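Local atomic coordinates of cell surface protein (Faecalibacterium prausnitzii A2-165, PDB entry 4GT6), a protein that is of unknown function but, through this BspA-type leucine-rich-repeat part of a longer extracellular protein, probably binds other proteins at the cell surface. Residues F156-L162 and R177-A183; T198-C204 and T258-D262; I220-L224 and I236-R242; D169-E175 and I189-R195. One frame throughout, in Å; residues are numbered along the deposited sequence.

Contact 1 (F156-L162 and R177-A183); sequences FSYCYSL and RAFTGTA. With EDO (1,2-ethanediol), chain H; EDO (1,2-ethanediol), chain G.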
# COMPACT_ATOMS: atom_id res chain seq x y z
N PHE A 156 -0.31 5.69 2.65
CA PHE A 156 0.98 5.54 3.31
C PHE A 156 1.84 4.53 2.61
O PHE A 156 2.73 3.97 3.25
CB PHE A 156 0.81 5.13 4.78
CG PHE A 156 0.02 6.12 5.61
CD1 PHE A 156 0.59 7.33 6.00
CD2 PHE A 156 -1.29 5.85 5.99
CE1 PHE A 156 -0.15 8.27 6.75
CE2 PHE A 156 -2.01 6.77 6.77
CZ PHE A 156 -1.45 7.97 7.12
N SER A 157 1.67 4.34 1.29
CA SER A 157 2.53 3.39 0.60
C SER A 157 4.01 3.76 0.79
O SER A 157 4.37 4.94 0.64
CB SER A 157 2.22 3.34 -0.90
OG SER A 157 0.87 2.99 -1.12
N TYR A 158 4.86 2.76 1.14
CA TYR A 158 6.32 2.90 1.29
C TYR A 158 6.72 3.92 2.37
O TYR A 158 7.82 4.49 2.34
CB TYR A 158 7.00 3.20 -0.07
CG TYR A 158 6.57 2.18 -1.09
CD1 TYR A 158 6.93 0.83 -0.95
CD2 TYR A 158 5.72 2.52 -2.13
CE1 TYR A 158 6.47 -0.13 -1.84
CE2 TYR A 158 5.26 1.56 -3.04
CZ TYR A 158 5.66 0.24 -2.90
OH TYR A 158 5.22 -0.73 -3.78
N CYS A 159 5.89 4.02 3.41
CA CYS A 159 6.29 4.77 4.60
C CYS A 159 7.07 3.77 5.43
O CYS A 159 6.53 3.10 6.31
CB CYS A 159 5.07 5.34 5.33
SG CYS A 159 4.33 6.74 4.47
N TYR A 160 8.38 3.62 5.08
CA TYR A 160 9.26 2.57 5.62
C TYR A 160 9.48 2.57 7.12
O TYR A 160 9.86 1.53 7.67
CB TYR A 160 10.64 2.62 4.95
CG TYR A 160 10.59 2.41 3.45
CD1 TYR A 160 9.89 1.34 2.89
CD2 TYR A 160 11.33 3.23 2.60
CE1 TYR A 160 9.87 1.13 1.52
CE2 TYR A 160 11.32 3.03 1.21
CZ TYR A 160 10.59 1.98 0.68
OH TYR A 160 10.60 1.76 -0.68
N SER A 161 9.27 3.71 7.79
CA SER A 161 9.46 3.80 9.25
C SER A 161 8.16 3.71 10.03
O SER A 161 8.20 3.70 11.26
CB SER A 161 10.12 5.13 9.61
OG SER A 161 11.36 5.24 8.94
N LEU A 162 7.03 3.72 9.34
CA LEU A 162 5.70 3.79 9.96
C LEU A 162 5.35 2.43 10.60
O LEU A 162 5.04 1.48 9.88
CB LEU A 162 4.66 4.23 8.91
CG LEU A 162 3.20 4.39 9.38
CD1 LEU A 162 3.07 5.45 10.48
CD2 LEU A 162 2.31 4.78 8.19
N ARG A 177 -3.61 -0.46 -1.60
CA ARG A 177 -2.21 -0.10 -1.30
C ARG A 177 -2.07 0.96 -0.18
O ARG A 177 -1.00 1.56 -0.04
CB ARG A 177 -1.50 0.42 -2.59
CG ARG A 177 -1.68 -0.50 -3.82
CD ARG A 177 -0.92 -0.07 -5.07
NE ARG A 177 0.53 0.08 -4.86
CZ ARG A 177 1.40 -0.92 -4.79
NH1 ARG A 177 0.98 -2.18 -4.88
NH2 ARG A 177 2.69 -0.67 -4.60
N ALA A 178 -3.10 1.15 0.66
CA ALA A 178 -3.02 2.19 1.73
C ALA A 178 -1.78 2.04 2.64
O ALA A 178 -1.19 3.06 2.99
CB ALA A 178 -4.28 2.17 2.57
N PHE A 179 -1.37 0.79 3.00
CA PHE A 179 -0.22 0.59 3.90
C PHE A 179 0.83 -0.29 3.26
O PHE A 179 1.63 -0.90 3.99
CB PHE A 179 -0.68 -0.03 5.24
CG PHE A 179 -1.63 0.88 5.98
CD1 PHE A 179 -1.16 1.97 6.70
CD2 PHE A 179 -3.01 0.69 5.88
CE1 PHE A 179 -2.05 2.84 7.34
CE2 PHE A 179 -3.89 1.53 6.56
CZ PHE A 179 -3.41 2.59 7.29
N THR A 180 0.86 -0.37 1.92
CA THR A 180 1.89 -1.19 1.25
C THR A 180 3.30 -0.79 1.71
O THR A 180 3.63 0.40 1.73
CB THR A 180 1.81 -1.02 -0.28
OG1 THR A 180 0.57 -1.51 -0.75
CG2 THR A 180 2.93 -1.75 -1.02
N GLY A 181 4.12 -1.77 2.07
CA GLY A 181 5.53 -1.53 2.38
C GLY A 181 5.84 -0.78 3.65
O GLY A 181 6.99 -0.37 3.84
N THR A 182 4.87 -0.65 4.56
CA THR A 182 5.07 0.03 5.84
C THR A 182 5.73 -0.90 6.86
O THR A 182 5.81 -2.12 6.65
CB THR A 182 3.75 0.62 6.37
OG1 THR A 182 2.82 -0.45 6.58
CG2 THR A 182 3.17 1.68 5.44
N ALA A 183 6.17 -0.34 7.99
CA ALA A 183 6.83 -1.09 9.05
C ALA A 183 5.85 -1.51 10.15
O ALA A 183 6.29 -1.77 11.27
CB ALA A 183 7.96 -0.24 9.66
C1 EDO H . 9.63 -2.67 7.43
O1 EDO H . 10.26 -3.91 7.63
C2 EDO H . 9.10 -2.57 5.99
O2 EDO H . 8.14 -3.59 5.69
C1 EDO G . 3.28 -5.14 -5.33
O1 EDO G . 2.14 -4.44 -5.82
C2 EDO G . 3.01 -5.56 -3.87
O2 EDO G . 2.93 -4.42 -3.05
O HOH W 1 1.00 2.80 -3.93
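With CG turned beside the backbone N in both residues (chi1 -60° and -62°), Phe156 and Phe179 point the same way, their rings roughly parallel but displaced, with little overlap; CD2 of Phe156 comes 3.4 Å from CE1 of Phe179. The hydroxyl of Ser157, also set beside its own N, donates to the carbonyl O of Arg177, OG to O 2.6 Å. Water 1 donates to that OG and accepts from Arg177 NE. The two segments are equivalent turns of successive coils in a BspA-type leucine-rich-repeat solenoid, each carrying one inward phenylalanine, and Phe201 continues the ring series beyond Phe179. A backbone ladder ties the coils: Phe156 N donates to Ala178 O at 2.8 Å, and Tyr158 N to Thr180 O at 2.7 Å, the latter nearly straight. Thr182 holds OG1 on Phe179 O, while its CG2 rests 3.2 Å from Phe156 O. Gly181, at positive phi, runs close beside the Tyr158 ring. The Tyr158 ring and Arg177 guanidinium meet with planes 47° apart, and Tyr158 OH, which has a weak hydrogen bond with Glu203 OE2, lies at the guanidinium edge, 2.7 Å from Arg177 NH2.

Contact 2 (T198-C204 and T258-D262); sequences TNAFSEC and THAFD. With EDO (1,2-ethanediol), chain G; EDO (1,2-ethanediol), chain L; EDO (1,2-ethanediol), chain F.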
# COMPACT_ATOMS: atom_id res chain seq x y z
N THR A 198 -7.34 -4.05 -2.65
CA THR A 198 -6.24 -4.93 -3.05
C THR A 198 -4.91 -4.38 -2.55
O THR A 198 -4.66 -3.19 -2.77
CB THR A 198 -6.23 -5.04 -4.59
OG1 THR A 198 -7.55 -5.30 -5.09
CG2 THR A 198 -5.30 -6.09 -5.09
N ASN A 199 -4.04 -5.23 -1.96
CA ASN A 199 -2.68 -4.89 -1.53
C ASN A 199 -2.60 -3.79 -0.46
O ASN A 199 -1.51 -3.26 -0.23
CB ASN A 199 -1.83 -4.48 -2.76
CG ASN A 199 -1.51 -5.64 -3.65
OD1 ASN A 199 -1.22 -6.74 -3.17
ND2 ASN A 199 -1.61 -5.45 -4.97
N ALA A 200 -3.70 -3.52 0.27
CA ALA A 200 -3.69 -2.55 1.38
C ALA A 200 -2.58 -2.87 2.37
O ALA A 200 -1.98 -1.95 2.93
CB ALA A 200 -5.04 -2.55 2.10
N PHE A 201 -2.29 -4.18 2.59
CA PHE A 201 -1.26 -4.60 3.53
C PHE A 201 -0.16 -5.45 2.86
O PHE A 201 0.56 -6.18 3.55
CB PHE A 201 -1.91 -5.35 4.72
CG PHE A 201 -2.84 -4.44 5.50
CD1 PHE A 201 -2.33 -3.42 6.30
CD2 PHE A 201 -4.22 -4.57 5.38
CE1 PHE A 201 -3.19 -2.57 7.01
CE2 PHE A 201 -5.08 -3.72 6.08
CZ PHE A 201 -4.56 -2.73 6.90
N SER A 202 0.04 -5.27 1.55
CA SER A 202 1.12 -5.99 0.87
C SER A 202 2.48 -5.44 1.34
O SER A 202 2.56 -4.29 1.82
CB SER A 202 0.99 -5.89 -0.64
OG SER A 202 1.19 -4.54 -1.06
N GLU A 203 3.53 -6.29 1.33
CA GLU A 203 4.89 -5.90 1.73
C GLU A 203 4.96 -5.32 3.18
O GLU A 203 5.76 -4.43 3.44
CB GLU A 203 5.50 -4.90 0.71
CG GLU A 203 5.64 -5.49 -0.68
CD GLU A 203 6.22 -4.46 -1.65
OE1 GLU A 203 7.42 -4.13 -1.50
OE2 GLU A 203 5.46 -3.92 -2.47
N CYS A 204 4.13 -5.80 4.10
CA CYS A 204 4.22 -5.35 5.49
C CYS A 204 5.13 -6.35 6.21
O CYS A 204 4.68 -7.26 6.91
CB CYS A 204 2.84 -5.24 6.13
SG CYS A 204 1.91 -3.78 5.56
N THR A 258 -3.93 -11.59 -3.49
CA THR A 258 -2.60 -11.17 -3.94
C THR A 258 -1.74 -10.76 -2.75
O THR A 258 -2.22 -10.07 -1.84
CB THR A 258 -2.71 -10.07 -5.02
OG1 THR A 258 -1.40 -9.71 -5.48
CG2 THR A 258 -3.43 -8.81 -4.54
N HIS A 259 -0.48 -11.23 -2.73
CA HIS A 259 0.53 -10.94 -1.69
C HIS A 259 0.06 -11.27 -0.25
O HIS A 259 0.60 -10.71 0.71
CB HIS A 259 0.98 -9.46 -1.81
CG HIS A 259 1.57 -9.16 -3.16
ND1 HIS A 259 0.91 -8.37 -4.09
CD2 HIS A 259 2.73 -9.60 -3.72
CE1 HIS A 259 1.68 -8.35 -5.17
NE2 HIS A 259 2.80 -9.06 -4.98
N ALA A 260 -0.93 -12.20 -0.08
CA ALA A 260 -1.46 -12.49 1.26
C ALA A 260 -0.39 -13.07 2.20
O ALA A 260 -0.45 -12.85 3.41
CB ALA A 260 -2.65 -13.46 1.19
N PHE A 261 0.59 -13.80 1.63
CA PHE A 261 1.68 -14.42 2.41
C PHE A 261 3.03 -13.90 1.97
O PHE A 261 4.04 -14.57 2.18
CB PHE A 261 1.67 -15.95 2.26
CG PHE A 261 0.54 -16.72 2.90
CD1 PHE A 261 -0.67 -16.90 2.22
CD2 PHE A 261 0.71 -17.36 4.13
CE1 PHE A 261 -1.71 -17.65 2.79
CE2 PHE A 261 -0.33 -18.09 4.70
CZ PHE A 261 -1.53 -18.24 4.03
N ASP A 262 3.10 -12.70 1.39
CA ASP A 262 4.40 -12.23 0.93
C ASP A 262 5.34 -11.99 2.13
O ASP A 262 4.90 -11.65 3.23
CB ASP A 262 4.30 -11.00 0.01
CG ASP A 262 3.85 -9.65 0.61
OD1 ASP A 262 3.51 -9.61 1.80
OD2 ASP A 262 3.86 -8.65 -0.13
C1 EDO G . 3.28 -5.14 -5.33
O1 EDO G . 2.14 -4.44 -5.82
C2 EDO G . 3.01 -5.56 -3.87
O2 EDO G . 2.93 -4.42 -3.05
C1 EDO L . -1.70 -6.88 -8.15
O1 EDO L . -1.22 -7.58 -7.02
C2 EDO L . -3.00 -7.47 -8.71
O2 EDO L . -4.07 -7.10 -7.88
C1 EDO F . -6.39 -6.99 0.39
O1 EDO F . -5.33 -7.41 -0.51
C2 EDO F . -7.77 -7.11 -0.33
O2 EDO F . -8.90 -7.14 0.55
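His259 reaches across to Asn199 and Ser202, joining loops of the leucine-rich-repeat solenoid that lie 54 residues apart in sequence yet side by side in space. Its CB packs against CB of Ser202 at 3.8 Å. From there CG leaves beside the backbone N (chi1 -59°), and the ring turns its ND1 edge to Asn199. ND1 donates to Asn199 OD1 at 2.8 Å with an N-H...O angle of 157°; the oxygen lies in the ring plane, whereas ND1 is tilted from the amide plane, the two planes standing 49° apart. Farther out, CE1 has the C2 carbon of a 1,2-ethanediol 3.4 Å away, over one face of the ring. This diol, probably from the crystallisation liquor, also donates through O2 to Glu203 OE2. The other end of the Asn199 amide, ND2, donates to a second ethanediol, whose O1 in turn donates to Thr258 OG1, so that this molecule, likewise probably from the liquor, bridges the two loops in the Thr258 conformer described. Thr258 OG1 also bonds to Thr281 O of the next coil. At the other end of the contact the Asp262 carboxylate receives the backbone N-H of Glu203, while its OD1 forms a salt bridge with Arg237. OD2 takes the Glu203 N-H through its syn lone pair at 2.8 Å; the second bond from that N-H, to OD1, is weak and 3.4 Å long.

Contact 3 (I220-L224 and I236-R242); sequences IDNVL and IRYPSQR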
# COMPACT_ATOMS: atom_id res chain seq x y z
N ILE A 220 -9.12 -14.10 12.13
CA ILE A 220 -9.42 -15.46 12.61
C ILE A 220 -8.09 -16.17 12.81
O ILE A 220 -7.32 -16.32 11.85
CB ILE A 220 -10.33 -16.20 11.59
CG1 ILE A 220 -11.64 -15.43 11.32
CG2 ILE A 220 -10.60 -17.61 12.06
CD1 ILE A 220 -12.47 -15.98 10.14
N ASP A 221 -7.79 -16.55 14.06
CA ASP A 221 -6.52 -17.19 14.39
C ASP A 221 -5.34 -16.32 13.87
O ASP A 221 -4.42 -16.80 13.20
CB ASP A 221 -6.47 -18.63 13.83
CG ASP A 221 -5.19 -19.41 14.10
OD1 ASP A 221 -4.63 -19.26 15.21
OD2 ASP A 221 -4.74 -20.17 13.20
N ASN A 222 -5.41 -15.00 14.15
CA ASN A 222 -4.37 -14.00 13.82
C ASN A 222 -4.05 -13.93 12.29
O ASN A 222 -2.91 -13.80 11.89
CB ASN A 222 -3.09 -14.28 14.62
CG ASN A 222 -2.11 -13.13 14.57
OD1 ASN A 222 -2.49 -11.99 14.39
ND2 ASN A 222 -0.84 -13.41 14.72
N VAL A 223 -5.07 -14.04 11.46
CA VAL A 223 -4.94 -13.94 10.01
C VAL A 223 -6.09 -13.08 9.56
O VAL A 223 -7.20 -13.25 10.07
CB VAL A 223 -4.93 -15.35 9.33
CG1 VAL A 223 -4.92 -15.22 7.81
CG2 VAL A 223 -3.75 -16.20 9.80
N LEU A 224 -5.85 -12.13 8.62
CA LEU A 224 -6.95 -11.27 8.18
C LEU A 224 -7.64 -11.86 6.97
O LEU A 224 -6.98 -12.24 5.99
CB LEU A 224 -6.42 -9.86 7.84
CG LEU A 224 -7.49 -8.78 7.59
CD1 LEU A 224 -8.35 -8.51 8.84
CD2 LEU A 224 -6.80 -7.47 7.14
N ILE A 236 -6.55 -12.50 3.16
CA ILE A 236 -5.93 -11.30 2.59
C ILE A 236 -4.58 -10.94 3.25
O ILE A 236 -3.74 -10.37 2.54
CB ILE A 236 -6.92 -10.11 2.53
CG1 ILE A 236 -7.29 -9.56 3.91
CG2 ILE A 236 -8.21 -10.46 1.65
CD1 ILE A 236 -8.14 -8.28 3.84
N ARG A 237 -4.34 -11.29 4.54
CA ARG A 237 -3.06 -10.96 5.15
C ARG A 237 -2.67 -11.93 6.26
O ARG A 237 -3.32 -11.99 7.32
CB ARG A 237 -3.05 -9.50 5.71
CG ARG A 237 -1.74 -9.05 6.33
CD ARG A 237 -0.66 -8.76 5.28
NE ARG A 237 0.21 -9.92 5.05
CZ ARG A 237 1.23 -9.94 4.20
NH1 ARG A 237 1.47 -8.89 3.41
NH2 ARG A 237 2.03 -11.01 4.12
N TYR A 238 -1.61 -12.70 6.00
CA TYR A 238 -0.97 -13.57 6.99
C TYR A 238 0.21 -12.75 7.54
O TYR A 238 0.96 -12.20 6.74
CB TYR A 238 -0.52 -14.88 6.35
CG TYR A 238 0.10 -15.84 7.35
CD1 TYR A 238 1.47 -15.79 7.63
CD2 TYR A 238 -0.65 -16.84 7.95
CE1 TYR A 238 2.05 -16.67 8.55
CE2 TYR A 238 -0.08 -17.75 8.84
CZ TYR A 238 1.27 -17.65 9.13
OH TYR A 238 1.83 -18.53 10.02
N PRO A 239 0.39 -12.62 8.87
CA PRO A 239 1.45 -11.73 9.39
C PRO A 239 2.84 -12.27 9.08
O PRO A 239 3.14 -13.40 9.42
CB PRO A 239 1.17 -11.63 10.90
CG PRO A 239 0.08 -12.59 11.21
CD PRO A 239 -0.42 -13.23 9.95
N SER A 240 3.66 -11.48 8.36
CA SER A 240 4.98 -11.93 7.90
C SER A 240 5.93 -12.35 9.03
O SER A 240 6.79 -13.20 8.80
CB SER A 240 5.66 -10.84 7.07
OG SER A 240 4.98 -10.69 5.83
N GLN A 241 5.77 -11.77 10.22
CA GLN A 241 6.63 -12.10 11.36
C GLN A 241 6.05 -13.20 12.26
O GLN A 241 6.67 -13.55 13.27
CB GLN A 241 6.98 -10.83 12.16
CG GLN A 241 7.89 -9.88 11.38
CD GLN A 241 9.25 -10.49 11.10
OE1 GLN A 241 9.85 -11.15 11.94
NE2 GLN A 241 9.76 -10.28 9.91
N ARG A 242 4.92 -13.81 11.86
CA ARG A 242 4.34 -14.93 12.63
C ARG A 242 5.34 -16.09 12.63
O ARG A 242 5.79 -16.54 11.57
CB ARG A 242 2.99 -15.33 12.04
CG ARG A 242 2.31 -16.40 12.83
CD ARG A 242 0.87 -16.43 12.46
NE ARG A 242 0.23 -17.61 13.05
CZ ARG A 242 -1.08 -17.79 13.03
NH1 ARG A 242 -1.88 -16.91 12.45
NH2 ARG A 242 -1.61 -18.86 13.61
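The guanidinium of Arg242 meets Asp221 at its edge, with the Asp221 carboxylate turned almost perpendicular to it, the planes 89° apart. NH2 faces both carboxylate oxygens in a long, weak salt bridge, 3.4 Å to Asp221 OD2, whereas NH1 makes the shorter bond, 2.7 Å to the backbone O of Asp221. That O lies tilted from the guanidinium plane; NE is salt-bridged to Asp244. The extended arm of Arg242 slides past Asn222 in the opposite direction, amide and guanidinium planes 23° apart, and NH1 comes within 3.3 Å of Val223 CG2. The same methyl meets the Tyr238 ring obliquely at CD2, 3.7 Å away, while CD of Pro239 lies over one face of that ring, toward the rim. Pro239 also presses its CD and CG on the carbonyl O of Asn222, whose side-chain amide is held by Ile210 and Ser208.

Next to this cluster the backbones pair. Leu224 N donates to Arg237 O at 2.8 Å, and Leu224 O accepts from Arg237 N and, at 2.9 Å, from Ile236 N: a classic beta bulge with both residues opposite Leu224. Ile236 CD1 rests on Leu224 CD2 at 3.7 Å. Arg237 bends back to grip Tyr238 O with NE and NH2 together, leaving NH1 to Phe201 O and the Asp262 carboxylate.

Strands 224-227 and 233-237 thus form an antiparallel hairpin inserted in the solenoid. Strand 233-237 runs parallel to 253-256 on its other side, Tyr238 stacks on Phe261, and strand 209-212 packs against Leu224, Arg237 and Pro239.

Contact 4 (D169-E175 and I189-R195); sequences DSVTAIE and IPAKVTR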
# COMPACT_ATOMS: atom_id res chain seq x y z
N ASP A 169 -13.00 4.82 14.68
CA ASP A 169 -14.23 4.06 14.48
C ASP A 169 -14.99 4.50 13.21
O ASP A 169 -15.70 3.70 12.62
CB ASP A 169 -15.13 4.24 15.72
CG ASP A 169 -14.57 3.67 17.03
OD1 ASP A 169 -13.60 2.87 16.97
OD2 ASP A 169 -15.11 4.00 18.10
N SER A 170 -14.78 5.76 12.76
CA SER A 170 -15.49 6.30 11.60
C SER A 170 -15.00 5.72 10.25
O SER A 170 -15.69 5.89 9.24
CB SER A 170 -15.40 7.83 11.59
OG SER A 170 -14.06 8.28 11.67
N VAL A 171 -13.83 5.03 10.21
CA VAL A 171 -13.30 4.53 8.94
C VAL A 171 -14.15 3.34 8.44
O VAL A 171 -14.35 2.36 9.17
CB VAL A 171 -11.78 4.19 9.04
CG1 VAL A 171 -11.32 3.27 7.90
CG2 VAL A 171 -10.95 5.48 9.02
N THR A 172 -14.65 3.45 7.20
CA THR A 172 -15.45 2.38 6.60
C THR A 172 -14.70 1.67 5.48
O THR A 172 -15.17 0.63 4.99
CB THR A 172 -16.80 2.90 6.06
OG1 THR A 172 -16.58 3.65 4.86
CG2 THR A 172 -17.58 3.70 7.09
N ALA A 173 -13.58 2.25 5.02
CA ALA A 173 -12.81 1.65 3.93
C ALA A 173 -11.35 1.93 4.06
O ALA A 173 -10.96 3.03 4.46
CB ALA A 173 -13.31 2.16 2.56
N ILE A 174 -10.54 0.92 3.74
CA ILE A 174 -9.07 1.03 3.67
C ILE A 174 -8.78 0.73 2.22
O ILE A 174 -8.88 -0.43 1.82
CB ILE A 174 -8.33 0.11 4.67
CG1 ILE A 174 -8.75 0.41 6.12
CG2 ILE A 174 -6.80 0.21 4.48
CD1 ILE A 174 -8.31 -0.73 7.12
N GLU A 175 -8.46 1.75 1.43
CA GLU A 175 -8.38 1.56 -0.02
C GLU A 175 -7.10 0.86 -0.47
O GLU A 175 -6.19 0.62 0.32
CB GLU A 175 -8.62 2.89 -0.80
CG GLU A 175 -9.93 3.62 -0.45
CD GLU A 175 -11.27 2.94 -0.72
OE1 GLU A 175 -11.29 1.76 -1.14
OE2 GLU A 175 -12.31 3.59 -0.50
N ILE A 189 -8.30 -3.47 12.72
CA ILE A 189 -9.35 -3.08 11.78
C ILE A 189 -10.57 -2.63 12.59
O ILE A 189 -11.15 -3.46 13.29
CB ILE A 189 -9.71 -4.25 10.81
CG1 ILE A 189 -8.44 -4.84 10.09
CG2 ILE A 189 -10.79 -3.81 9.82
CD1 ILE A 189 -7.58 -3.84 9.23
N PRO A 190 -10.99 -1.34 12.50
CA PRO A 190 -12.16 -0.91 13.28
C PRO A 190 -13.46 -1.55 12.77
O PRO A 190 -13.53 -2.04 11.63
CB PRO A 190 -12.15 0.62 13.16
CG PRO A 190 -11.32 0.92 11.98
CD PRO A 190 -10.38 -0.22 11.75
N ALA A 191 -14.50 -1.58 13.64
CA ALA A 191 -15.79 -2.24 13.40
C ALA A 191 -16.52 -1.87 12.11
O ALA A 191 -17.14 -2.75 11.51
CB ALA A 191 -16.73 -2.01 14.58
N LYS A 192 -16.44 -0.61 11.67
CA LYS A 192 -17.20 -0.17 10.51
C LYS A 192 -16.52 -0.41 9.16
O LYS A 192 -17.08 -0.05 8.13
CB LYS A 192 -17.55 1.32 10.66
CG LYS A 192 -18.71 1.50 11.65
CD LYS A 192 -18.78 2.90 12.27
CE LYS A 192 -18.74 4.03 11.28
NZ LYS A 192 -19.99 4.81 11.28
N VAL A 193 -15.34 -1.04 9.15
CA VAL A 193 -14.67 -1.29 7.87
C VAL A 193 -15.48 -2.33 7.04
O VAL A 193 -15.69 -3.47 7.49
CB VAL A 193 -13.20 -1.72 8.06
CG1 VAL A 193 -12.60 -2.17 6.72
CG2 VAL A 193 -12.38 -0.55 8.66
N THR A 194 -15.91 -1.93 5.84
CA THR A 194 -16.67 -2.84 4.95
C THR A 194 -15.93 -3.07 3.63
O THR A 194 -16.40 -3.86 2.79
CB THR A 194 -18.10 -2.34 4.69
OG1 THR A 194 -18.02 -1.05 4.09
CG2 THR A 194 -18.97 -2.35 5.96
N ARG A 195 -14.78 -2.39 3.45
CA ARG A 195 -13.96 -2.57 2.25
C ARG A 195 -12.49 -2.42 2.59
O ARG A 195 -12.08 -1.44 3.22
CB ARG A 195 -14.35 -1.57 1.13
CG ARG A 195 -13.40 -1.62 -0.09
CD ARG A 195 -13.97 -0.89 -1.30
NE ARG A 195 -13.98 0.56 -1.09
CZ ARG A 195 -15.07 1.27 -0.79
NH1 ARG A 195 -16.25 0.67 -0.68
NH2 ARG A 195 -14.98 2.58 -0.60
O HOH W 2 -14.54 1.60 11.61
O HOH W 3 -15.82 1.25 13.79
O HOH W 4 -18.33 6.39 9.23
O HOH W 5 -16.91 1.28 2.74
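Arg195, Lys192 and Thr172 lose the most surface in this contact between successive coils of the leucine-rich-repeat solenoid. Arg195 leaves the backbone with CG anti to N (chi1 173°) and bends at chi3, which lays its guanidinium over the methyl of Ala173 and brings it side-on to Glu175. NE donates to OE1 and NH2 to OE2, each at 2.9 Å and each on a syn lone pair. Carboxylate and guanidinium are nearly coplanar, 15° apart.

At the Asp169 end of the contact, Lys192 folds along segment 169-175: its CD and CE lie against the carbonyl O of Asp169, CD 3.2 Å away, and the ammonium NZ gives a weak bond to water 4, which donates to Ser170 O. Two further waters link Lys192 N to Asp169 O, and one of them also reaches Val171 O.

Thr172 works through its backbone. Its O receives Thr194 N at 2.8 Å and, more weakly, Arg195 N, while Ile174 N donates to Arg195 O at 2.9 Å. The Thr172 hydroxyl turns to Thr149 O of the preceding coil. Inward of these, the side chains of Val171 and Val193 lie side by side, CG1 touching CG2, and Ile174 CD1 touches Ile189 CD1 at 3.8 Å.

The two-nitrogen, two-oxygen pairing of Arg195 with Glu175 probably fixes the rotation of both flat groups, and neutralising the two charges at this partly exposed edge should favour both in their ionised forms.

How the contacts relate
Contacts 1, 2 and 4 join coils of one solenoid; contact 3 closes a hairpin set into it. Contact 1 is the most buried and lies near the centre of the chain, where turns stack through backbone bonds and phenylalanines; contacts 3 and 4 sit farther out, partly buried, with arginine-carboxylate pairs at their rims. Contacts 1 and 4 hold the same pair of neighbouring coils at different corners, meeting where Phe179 packs on Ile174. The 198-204 loop of contact 2 extends the stack, Phe179 N and Gly181 N reaching Ala200 O and Ser202 O. Contact 2 buries the least surface and relies on polar side chains, one bonded to a backbone N-H, and ethanediols; it adjoins contact 3, whose hairpin separates the two loops of contact 2 in sequence.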